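Long-range contacts in protein Ves (Pseudomonas fluorescens, PDB 5FCC), which is of unknown biochemical function but belongs to the HutD family of cupin-like proteins and probably acts in connection with histidine utilisation: residues R48-D53 against D115-Y120; Y66-T71 against F96-D101. All coordinates share one frame; numbering follows the deposited sequence.

Contact 1 of 2, residues R48-D53 against D115-Y120. With EDO (1,2-ethanediol), chain C.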
ATOM      1  N   ARG A  48      -6.007  -2.919   8.413  1.00 28.16           N
ATOM      2  CA  ARG A  48      -4.805  -3.179   7.637  1.00 30.70           C
ATOM      3  C   ARG A  48      -3.984  -4.284   8.303  1.00 28.65           C
ATOM      4  O   ARG A  48      -3.881  -4.339   9.524  1.00 30.53           O
ATOM      5  CB  ARG A  48      -3.992  -1.889   7.502  1.00 26.19           C
ATOM      6  CG  ARG A  48      -2.749  -2.043   6.675  1.00 32.82           C
ATOM      7  CD  ARG A  48      -1.871  -0.836   6.858  1.00 31.43           C
ATOM      8  NE  ARG A  48      -0.734  -0.945   5.957  1.00 36.76           N
ATOM      9  CZ  ARG A  48       0.349  -0.191   6.062  1.00 37.86           C
ATOM     10  NH1 ARG A  48       0.418   0.709   7.038  1.00 36.27           N
ATOM     11  NH2 ARG A  48       1.348  -0.345   5.189  1.00 33.64           N
ATOM     12  N   LEU A  49      -3.443  -5.184   7.488  1.00 31.12           N
ATOM     13  CA  LEU A  49      -2.425  -6.128   7.911  1.00 26.86           C
ATOM     14  C   LEU A  49      -1.110  -5.715   7.285  1.00 34.05           C
ATOM     15  O   LEU A  49      -1.063  -5.358   6.099  1.00 33.49           O
ATOM     16  CB  LEU A  49      -2.749  -7.540   7.477  1.00 28.19           C
ATOM     17  CG  LEU A  49      -3.512  -8.418   8.432  1.00 34.61           C
ATOM     18  CD1 LEU A  49      -4.647  -7.682   8.979  1.00 29.94           C
ATOM     19  CD2 LEU A  49      -3.982  -9.587   7.659  1.00 27.15           C
ATOM     20  N   SER A  50      -0.047  -5.785   8.069  1.00 30.47           N
ATOM     21  CA  SER A  50       1.269  -5.455   7.544  1.00 32.87           C
ATOM     22  C   SER A  50       2.312  -6.104   8.432  1.00 34.89           C
ATOM     23  O   SER A  50       2.027  -6.487   9.572  1.00 32.76           O
ATOM     24  CB  SER A  50       1.475  -3.943   7.494  1.00 34.34           C
ATOM     25  OG  SER A  50       1.534  -3.404   8.808  1.00 34.32           O
ATOM     26  N   ILE A  51       3.516  -6.249   7.886  1.00 33.52           N
ATOM     27  CA  ILE A  51       4.691  -6.636   8.657  1.00 30.60           C
ATOM     28  C   ILE A  51       5.561  -5.406   8.799  1.00 38.98           C
ATOM     29  O   ILE A  51       5.930  -4.779   7.794  1.00 36.84           O
ATOM     30  CB  ILE A  51       5.464  -7.767   7.995  1.00 32.97           C
ATOM     31  CG1 ILE A  51       4.570  -8.984   7.852  1.00 33.18           C
ATOM     32  CG2 ILE A  51       6.729  -8.078   8.817  1.00 39.48           C
ATOM     33  CD1 ILE A  51       5.187  -9.987   6.896  1.00 35.24           C
ATOM     34  N   ALA A  52       5.852  -5.027  10.039  1.00 32.15           N
ATOM     35  CA  ALA A  52       6.750  -3.916  10.289  1.00 35.09           C
ATOM     36  C   ALA A  52       8.125  -4.493  10.604  1.00 43.56           C
ATOM     37  O   ALA A  52       8.251  -5.421  11.415  1.00 40.19           O
ATOM     38  CB  ALA A  52       6.243  -3.003  11.396  1.00 31.11           C
ATOM     39  N   ASP A  53       9.125  -4.013   9.877  1.00 44.29           N
ATOM     40  CA  ASP A  53      10.526  -4.244  10.186  1.00 45.16           C
ATOM     41  C   ASP A  53      11.006  -3.085  11.051  1.00 47.32           C
ATOM     42  O   ASP A  53      10.987  -1.933  10.608  1.00 50.08           O
ATOM     43  CB  ASP A  53      11.359  -4.320   8.904  1.00 52.10           C
ATOM     44  CG  ASP A  53      11.152  -5.617   8.126  1.00 58.56           C
ATOM     45  OD1 ASP A  53       9.995  -5.965   7.780  1.00 60.94           O
ATOM     46  OD2 ASP A  53      12.175  -6.287   7.853  1.00 66.55           O
ATOM     47  N   ASP A 115       7.447  -7.326  13.199  1.00 34.63           N
ATOM     48  CA  ASP A 115       6.132  -7.435  13.795  1.00 33.49           C
ATOM     49  C   ASP A 115       5.073  -7.739  12.748  1.00 34.42           C
ATOM     50  O   ASP A 115       5.059  -7.140  11.670  1.00 33.87           O
ATOM     51  CB  ASP A 115       5.766  -6.142  14.502  1.00 32.96           C
ATOM     52  CG  ASP A 115       6.461  -5.995  15.833  1.00 33.15           C
ATOM     53  OD1 ASP A 115       7.133  -6.960  16.240  1.00 31.47           O
ATOM     54  OD2 ASP A 115       6.300  -4.932  16.466  1.00 38.82           O
ATOM     55  N   PHE A 116       4.178  -8.662  13.072  1.00 29.69           N
ATOM     56  CA  PHE A 116       2.916  -8.739  12.365  1.00 26.67           C
ATOM     57  C   PHE A 116       1.960  -7.733  12.984  1.00 29.55           C
ATOM     58  O   PHE A 116       1.682  -7.807  14.189  1.00 28.53           O
ATOM     59  CB  PHE A 116       2.353 -10.149  12.456  1.00 26.88           C
ATOM     60  CG  PHE A 116       1.020 -10.280  11.840  1.00 29.01           C
ATOM     61  CD1 PHE A 116       0.878 -10.172  10.450  1.00 29.31           C
ATOM     62  CD2 PHE A 116      -0.109 -10.495  12.626  1.00 26.60           C
ATOM     63  CE1 PHE A 116      -0.376 -10.280   9.848  1.00 26.54           C
ATOM     64  CE2 PHE A 116      -1.366 -10.623  12.048  1.00 27.01           C
ATOM     65  CZ  PHE A 116      -1.500 -10.496  10.626  1.00 26.16           C
ATOM     66  N   ASN A 117       1.477  -6.788  12.175  1.00 26.25           N
ATOM     67  CA  ASN A 117       0.664  -5.660  12.615  1.00 26.25           C
ATOM     68  C   ASN A 117      -0.766  -5.828  12.128  1.00 32.88           C
ATOM     69  O   ASN A 117      -1.016  -5.886  10.913  1.00 28.58           O
ATOM     70  CB  ASN A 117       1.181  -4.318  12.077  1.00 29.59           C
ATOM     71  CG  ASN A 117       2.382  -3.791  12.834  1.00 34.22           C
ATOM     72  OD1 ASN A 117       2.941  -4.464  13.698  1.00 32.09           O
ATOM     73  ND2 ASN A 117       2.830  -2.595  12.457  1.00 33.84           N
ATOM     74  N   LEU A 118      -1.703  -5.844  13.069  1.00 28.52           N
ATOM     75  CA  LEU A 118      -3.110  -5.635  12.776  1.00 26.08           C
ATOM     76  C   LEU A 118      -3.476  -4.260  13.296  1.00 30.93           C
ATOM     77  O   LEU A 118      -3.091  -3.894  14.411  1.00 29.17           O
ATOM     78  CB  LEU A 118      -4.018  -6.670  13.438  1.00 22.59           C
ATOM     79  CG  LEU A 118      -5.494  -6.289  13.465  1.00 26.41           C
ATOM     80  CD1 LEU A 118      -6.095  -6.188  12.009  1.00 26.64           C
ATOM     81  CD2 LEU A 118      -6.265  -7.265  14.330  1.00 27.27           C
ATOM     82  N   ILE A 119      -4.223  -3.510  12.495  1.00 27.71           N
ATOM     83  CA  ILE A 119      -4.812  -2.264  12.938  1.00 23.01           C
ATOM     84  C   ILE A 119      -6.234  -2.255  12.428  1.00 27.98           C
ATOM     85  O   ILE A 119      -6.491  -2.696  11.304  1.00 28.87           O
ATOM     86  CB  ILE A 119      -3.998  -1.037  12.452  1.00 30.92           C
ATOM     87  CG1 ILE A 119      -4.564   0.247  13.060  1.00 28.67           C
ATOM     88  CG2 ILE A 119      -3.959  -0.950  10.905  1.00 27.97           C
ATOM     89  CD1 ILE A 119      -3.659   1.445  12.959  1.00 33.82           C
ATOM     90  N   TYR A 120      -7.173  -1.776  13.250  1.00 28.28           N
ATOM     91  CA  TYR A 120      -8.524  -1.621  12.738  1.00 28.27           C
ATOM     92  C   TYR A 120      -9.220  -0.505  13.495  1.00 33.70           C
ATOM     93  O   TYR A 120      -8.824  -0.111  14.601  1.00 32.27           O
ATOM     94  CB  TYR A 120      -9.331  -2.922  12.824  1.00 26.64           C
ATOM     95  CG  TYR A 120      -9.592  -3.291  14.273  1.00 30.57           C
ATOM     96  CD1 TYR A 120      -8.627  -3.947  15.024  1.00 28.84           C
ATOM     97  CD2 TYR A 120     -10.782  -2.930  14.896  1.00 30.26           C
ATOM     98  CE1 TYR A 120      -8.843  -4.244  16.369  1.00 27.79           C
ATOM     99  CE2 TYR A 120     -11.007  -3.229  16.229  1.00 31.38           C
ATOM    100  CZ  TYR A 120     -10.042  -3.897  16.948  1.00 31.56           C
ATOM    101  OH  TYR A 120     -10.293  -4.171  18.264  1.00 30.58           O
TER
HETATM  102  C1  EDO C 201       5.652  -1.038  14.663  1.00 41.45           C
HETATM  103  O1  EDO C 201       4.736  -0.847  13.588  1.00 38.03           O
HETATM  104  C2  EDO C 201       5.043  -2.034  15.663  1.00 42.25           C
HETATM  105  O2  EDO C 201       4.786  -3.259  14.975  1.00 33.57           O
HETATM  106  O   HOH W   1      -1.141  -2.906   9.584  1.00 30.36           O

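Contact 2 of 2, residues Y66-T71 against F96-D101. With NA (sodium ion), chain G; EDO (1,2-ethanediol), chain C.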
ATOM      1  N   TYR A  66      -8.012   4.135  16.026  1.00 35.58           N
ATOM      2  CA  TYR A  66      -7.670   2.790  15.574  1.00 36.67           C
ATOM      3  C   TYR A  66      -7.133   1.965  16.731  1.00 36.48           C
ATOM      4  O   TYR A  66      -6.392   2.469  17.572  1.00 36.76           O
ATOM      5  CB  TYR A  66      -6.627   2.815  14.448  1.00 39.01           C
ATOM      6  CG  TYR A  66      -7.263   3.257  13.157  1.00 39.75           C
ATOM      7  CD1 TYR A  66      -7.480   4.605  12.913  1.00 40.52           C
ATOM      8  CD2 TYR A  66      -7.699   2.331  12.219  1.00 37.11           C
ATOM      9  CE1 TYR A  66      -8.105   5.040  11.762  1.00 45.19           C
ATOM     10  CE2 TYR A  66      -8.322   2.749  11.044  1.00 42.47           C
ATOM     11  CZ  TYR A  66      -8.518   4.111  10.828  1.00 44.06           C
ATOM     12  OH  TYR A  66      -9.144   4.536   9.688  1.00 38.61           O
ATOM     13  N   GLN A  67      -7.457   0.682  16.711  1.00 34.02           N
ATOM     14  CA  GLN A  67      -6.957  -0.284  17.669  1.00 34.37           C
ATOM     15  C   GLN A  67      -5.845  -1.100  17.009  1.00 35.43           C
ATOM     16  O   GLN A  67      -5.996  -1.564  15.877  1.00 29.18           O
ATOM     17  CB  GLN A  67      -8.096  -1.195  18.134  1.00 31.82           C
ATOM     18  CG  GLN A  67      -7.641  -2.330  19.052  1.00 37.54           C
ATOM     19  CD  GLN A  67      -7.200  -1.815  20.417  1.00 35.41           C
ATOM     20  OE1 GLN A  67      -7.898  -1.025  21.020  1.00 36.46           O
ATOM     21  NE2 GLN A  67      -6.012  -2.224  20.872  1.00 40.67           N
ATOM     22  N   ARG A  68      -4.737  -1.280  17.709  1.00 32.58           N
ATOM     23  CA  ARG A  68      -3.633  -2.049  17.163  1.00 32.48           C
ATOM     24  C   ARG A  68      -3.406  -3.335  17.943  1.00 33.79           C
ATOM     25  O   ARG A  68      -3.606  -3.394  19.160  1.00 30.66           O
ATOM     26  CB  ARG A  68      -2.356  -1.219  17.131  1.00 31.53           C
ATOM     27  CG  ARG A  68      -2.560   0.117  16.388  1.00 34.29           C
ATOM     28  CD  ARG A  68      -1.270   0.873  16.250  1.00 30.36           C
ATOM     29  NE  ARG A  68      -0.284   0.120  15.472  1.00 35.82           N
ATOM     30  CZ  ARG A  68       0.941   0.558  15.181  1.00 39.73           C
ATOM     31  NH1 ARG A  68       1.344   1.741  15.618  1.00 39.74           N
ATOM     32  NH2 ARG A  68       1.773  -0.201  14.460  1.00 34.96           N
ATOM     33  N   VAL A  69      -2.985  -4.366  17.225  1.00 26.77           N
ATOM     34  CA  VAL A  69      -2.537  -5.609  17.825  1.00 25.85           C
ATOM     35  C   VAL A  69      -1.287  -5.996  17.071  1.00 29.01           C
ATOM     36  O   VAL A  69      -1.351  -6.286  15.873  1.00 28.12           O
ATOM     37  CB  VAL A  69      -3.584  -6.717  17.748  1.00 28.51           C
ATOM     38  CG1 VAL A  69      -3.070  -7.930  18.497  1.00 24.33           C
ATOM     39  CG2 VAL A  69      -4.906  -6.234  18.325  1.00 26.89           C
ATOM     40  N   ILE A  70      -0.155  -5.993  17.750  1.00 25.40           N
ATOM     41  CA  ILE A  70       1.094  -6.324  17.098  1.00 26.43           C
ATOM     42  C   ILE A  70       1.703  -7.535  17.771  1.00 29.72           C
ATOM     43  O   ILE A  70       1.473  -7.819  18.958  1.00 27.42           O
ATOM     44  CB  ILE A  70       2.067  -5.130  17.116  1.00 29.13           C
ATOM     45  CG1 ILE A  70       2.493  -4.846  18.557  1.00 31.21           C
ATOM     46  CG2 ILE A  70       1.350  -3.919  16.531  1.00 29.91           C
ATOM     47  CD1 ILE A  70       3.680  -3.902  18.683  1.00 34.74           C
ATOM     48  N   THR A  71       2.477  -8.261  16.985  1.00 24.83           N
ATOM     49  CA  THR A  71       3.050  -9.517  17.411  1.00 27.11           C
ATOM     50  C   THR A  71       4.447  -9.610  16.826  1.00 32.58           C
ATOM     51  O   THR A  71       4.605  -9.495  15.608  1.00 26.28           O
ATOM     52  CB  THR A  71       2.232 -10.708  16.925  1.00 24.81           C
ATOM     53  OG1 THR A  71       0.861 -10.575  17.329  1.00 24.35           O
ATOM     54  CG2 THR A  71       2.839 -11.976  17.491  1.00 27.37           C
ATOM     55  N   PHE A  96       0.194  -8.201  21.350  1.00 27.57           N
ATOM     56  CA  PHE A  96       0.063  -7.089  22.268  1.00 29.48           C
ATOM     57  C   PHE A  96      -0.882  -6.068  21.659  1.00 30.83           C
ATOM     58  O   PHE A  96      -0.657  -5.629  20.530  1.00 27.91           O
ATOM     59  CB  PHE A  96       1.429  -6.446  22.554  1.00 31.67           C
ATOM     60  CG  PHE A  96       1.318  -5.253  23.417  1.00 35.45           C
ATOM     61  CD1 PHE A  96       1.060  -5.404  24.765  1.00 42.01           C
ATOM     62  CD2 PHE A  96       1.421  -3.977  22.890  1.00 35.74           C
ATOM     63  CE1 PHE A  96       0.923  -4.306  25.578  1.00 49.22           C
ATOM     64  CE2 PHE A  96       1.270  -2.867  23.709  1.00 34.86           C
ATOM     65  CZ  PHE A  96       1.017  -3.042  25.052  1.00 38.72           C
ATOM     66  N   ALA A  97      -1.922  -5.689  22.404  1.00 27.98           N
ATOM     67  CA  ALA A  97      -2.936  -4.744  21.955  1.00 29.30           C
ATOM     68  C   ALA A  97      -2.728  -3.383  22.598  1.00 37.67           C
ATOM     69  O   ALA A  97      -2.377  -3.292  23.784  1.00 33.42           O
ATOM     70  CB  ALA A  97      -4.347  -5.232  22.302  1.00 33.17           C
ATOM     71  N   PHE A  98      -2.959  -2.330  21.815  1.00 31.84           N
ATOM     72  CA  PHE A  98      -2.923  -0.978  22.333  1.00 38.33           C
ATOM     73  C   PHE A  98      -3.670  -0.063  21.383  1.00 43.09           C
ATOM     74  O   PHE A  98      -3.844  -0.374  20.199  1.00 37.77           O
ATOM     75  CB  PHE A  98      -1.503  -0.475  22.524  1.00 33.69           C
ATOM     76  CG  PHE A  98      -0.681  -0.471  21.270  1.00 35.85           C
ATOM     77  CD1 PHE A  98      -0.077  -1.638  20.816  1.00 33.94           C
ATOM     78  CD2 PHE A  98      -0.458   0.710  20.580  1.00 36.44           C
ATOM     79  CE1 PHE A  98       0.727  -1.622  19.688  1.00 37.44           C
ATOM     80  CE2 PHE A  98       0.328   0.733  19.443  1.00 42.14           C
ATOM     81  CZ  PHE A  98       0.920  -0.439  18.995  1.00 38.87           C
ATOM     82  N   ARG A  99      -4.119   1.062  21.941  1.00 50.17           N
ATOM     83  CA  ARG A  99      -4.852   2.063  21.185  1.00 46.60           C
ATOM     84  C   ARG A  99      -3.901   2.803  20.267  1.00 48.47           C
ATOM     85  O   ARG A  99      -2.756   3.108  20.642  1.00 38.91           O
ATOM     86  CB  ARG A  99      -5.512   3.077  22.113  1.00 54.87           C
ATOM     87  CG  ARG A  99      -6.599   2.562  23.026  1.00 60.64           C
ATOM     88  CD  ARG A  99      -6.824   3.604  24.145  1.00 73.16           C
ATOM     89  NE  ARG A  99      -8.227   3.984  24.317  1.00 94.09           N
ATOM     90  CZ  ARG A  99      -8.870   4.879  23.567  1.00 89.13           C
ATOM     91  NH1 ARG A  99      -8.241   5.496  22.576  1.00 83.86           N
ATOM     92  NH2 ARG A  99     -10.148   5.156  23.805  1.00 80.04           N
ATOM     93  N   GLY A 100      -4.380   3.086  19.051  1.00 48.35           N
ATOM     94  CA  GLY A 100      -3.599   3.872  18.112  1.00 49.64           C
ATOM     95  C   GLY A 100      -3.272   5.262  18.618  1.00 57.74           C
ATOM     96  O   GLY A 100      -2.259   5.832  18.209  1.00 54.52           O
ATOM     97  N   ASP A 101      -4.090   5.812  19.527  1.00 52.13           N
ATOM     98  CA  ASP A 101      -3.840   7.171  19.993  1.00 58.63           C
ATOM     99  C   ASP A 101      -2.776   7.240  21.085  1.00 63.94           C
ATOM    100  O   ASP A 101      -2.278   8.335  21.369  1.00 72.18           O
ATOM    101  CB  ASP A 101      -5.147   7.840  20.462  1.00 66.07           C
ATOM    102  CG  ASP A 101      -5.727   7.245  21.757  1.00 74.46           C
ATOM    103  OD1 ASP A 101      -5.033   6.522  22.514  1.00 69.31           O
ATOM    104  OD2 ASP A 101      -6.910   7.545  22.033  1.00 74.38           O
TER
HETATM  105 NA    NA G 205      -8.631   6.668   8.641  1.00 44.33          NA
HETATM  106  C1  EDO C 201       5.652  -1.038  14.663  1.00 41.45           C
HETATM  107  O1  EDO C 201       4.736  -0.847  13.588  1.00 38.03           O
HETATM  108  C2  EDO C 201       5.043  -2.034  15.663  1.00 42.25           C
HETATM  109  O2  EDO C 201       4.786  -3.259  14.975  1.00 33.57           O
HETATM  110  O   HOH W   2      -6.807   7.468  10.083  1.00 48.24           O
HETATM  111  O   HOH W   3      -7.127   8.296   7.435  1.00 37.75           O
HETATM  112  O   HOH W   4      -7.020   4.960   7.792  1.00 36.67           O
HETATM  113  O   HOH W   5     -10.188   7.740  10.014  1.00 38.85           O

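Contact 1 of 2, residues R48-D53 against D115-Y120
In F116, a chi1 of 176° sets CG opposite the backbone N and swings the ring back toward the partner strand, where its CZ meets L49 CG at 3.6 Å, the two side chains lying obliquely. The setting is an antiparallel strand pair in the middle of a cupin-type beta sheet. R48-I119, S50-N117 and A52-D115 are the hydrogen-bonded pairs, each closed by two backbone bonds; the N117 N to S50 O bond measures 2.7 Å. Between them stand the non-hydrogen-bonded pairs L49-L118 and I51-F116. At the second of these, I51 CA comes within 3.1 Å of D115 O in a CA-H...O contact. L49, I51, F116 and L118 share the apolar face, where L49 and F116 pack on I187 of strand 184-191 and the F116 ring stacks with F148, so this sheet abuts the next one. The other face is more polar. R48 lays its CB against I119 CG2 (3.5 Å), then runs extended to a salt bridge with E33, and S50 CB lies over one face of its guanidinium, toward the rim. A52 CB and the D115 carboxylate border a bound ethanediol. A chi1 of 67° places S50 OG between its own N and carbonyl carbon, 3.4 Å from N117 CB; the same OG is hydrogen-bonded at 2.8 Å to a water that donates a longer bond to N117 O.

Contact 2 of 2, residues Y66-T71 against F96-D101
R68 and F98 form a hydrogen-bonded antiparallel pair, with R68 N reaching F98 O at 2.8 Å nearly along the carbonyl direction and F98 N returning a bond to R68 O. That carbonyl oxygen is gripped twice: the bent side chain of Q67 brings NE2 to it at 3.2 Å, and the two donors approach from opposite faces of its plane. I70 and F96 close the next two-bond pair, while G100 N to Y66 O (2.6 Å) fastens the end where strand 96-99 passes into a turn. At this end Y66 OH binds a sodium ion at 2.4 Å; four waters and E43 O complete its ligands. The packing centres on the F98 ring. R68 CB sits over one ring face in a CH-pi contact, 4.0 Å from the centroid, and the rest of the chain runs alongside. A bend at chi3 (61°) carries the guanidinium past the ring, so that F98 CZ lies over one guanidinium face near its rim, the two planes 48° apart. I70 CG1 meets the ring at its edge, 3.8 Å from CE1. In its plane, the guanidinium points NH2 at ethanediol O1, a hydrogen bond of 3.2 Å. With an alanine in place of R68, the F98 ring would probably lose the chain packed along it, from CD to the guanidinium, and ethanediol O1 would lose this donor. Strand 96-99 is the outermost of its sheet in this chain; strand 67-74 bonds on its other edge to 113-120, and I70 and F96 pack across onto L80 and L90 of strands 78-82 and 87-90.

In the fold
Both contacts belong to one antiparallel six-stranded sheet and are joined through neighbouring strands 113-120 and 67-74, where Y120 O meets Q67 N and F116 N meets T71 O. Contact 1 is buried near the centre of the chain and contact 2, about 10 Å away centre to centre, is only partly buried at the sheet margin. Along the sequence, contact 2 is nested within the loop closed by contact 1. Both pack apolar side chains on a neighbouring sheet, contact 1 on strand 184-191 and contact 2 on strands 78-82 and 87-90; contact 2 adds an arginine laid along a phenylalanine ring. One ethanediol, probably from the crystallisation liquor, touches both, lying by D115 and A52 of contact 1 and by R68 and I70 of contact 2.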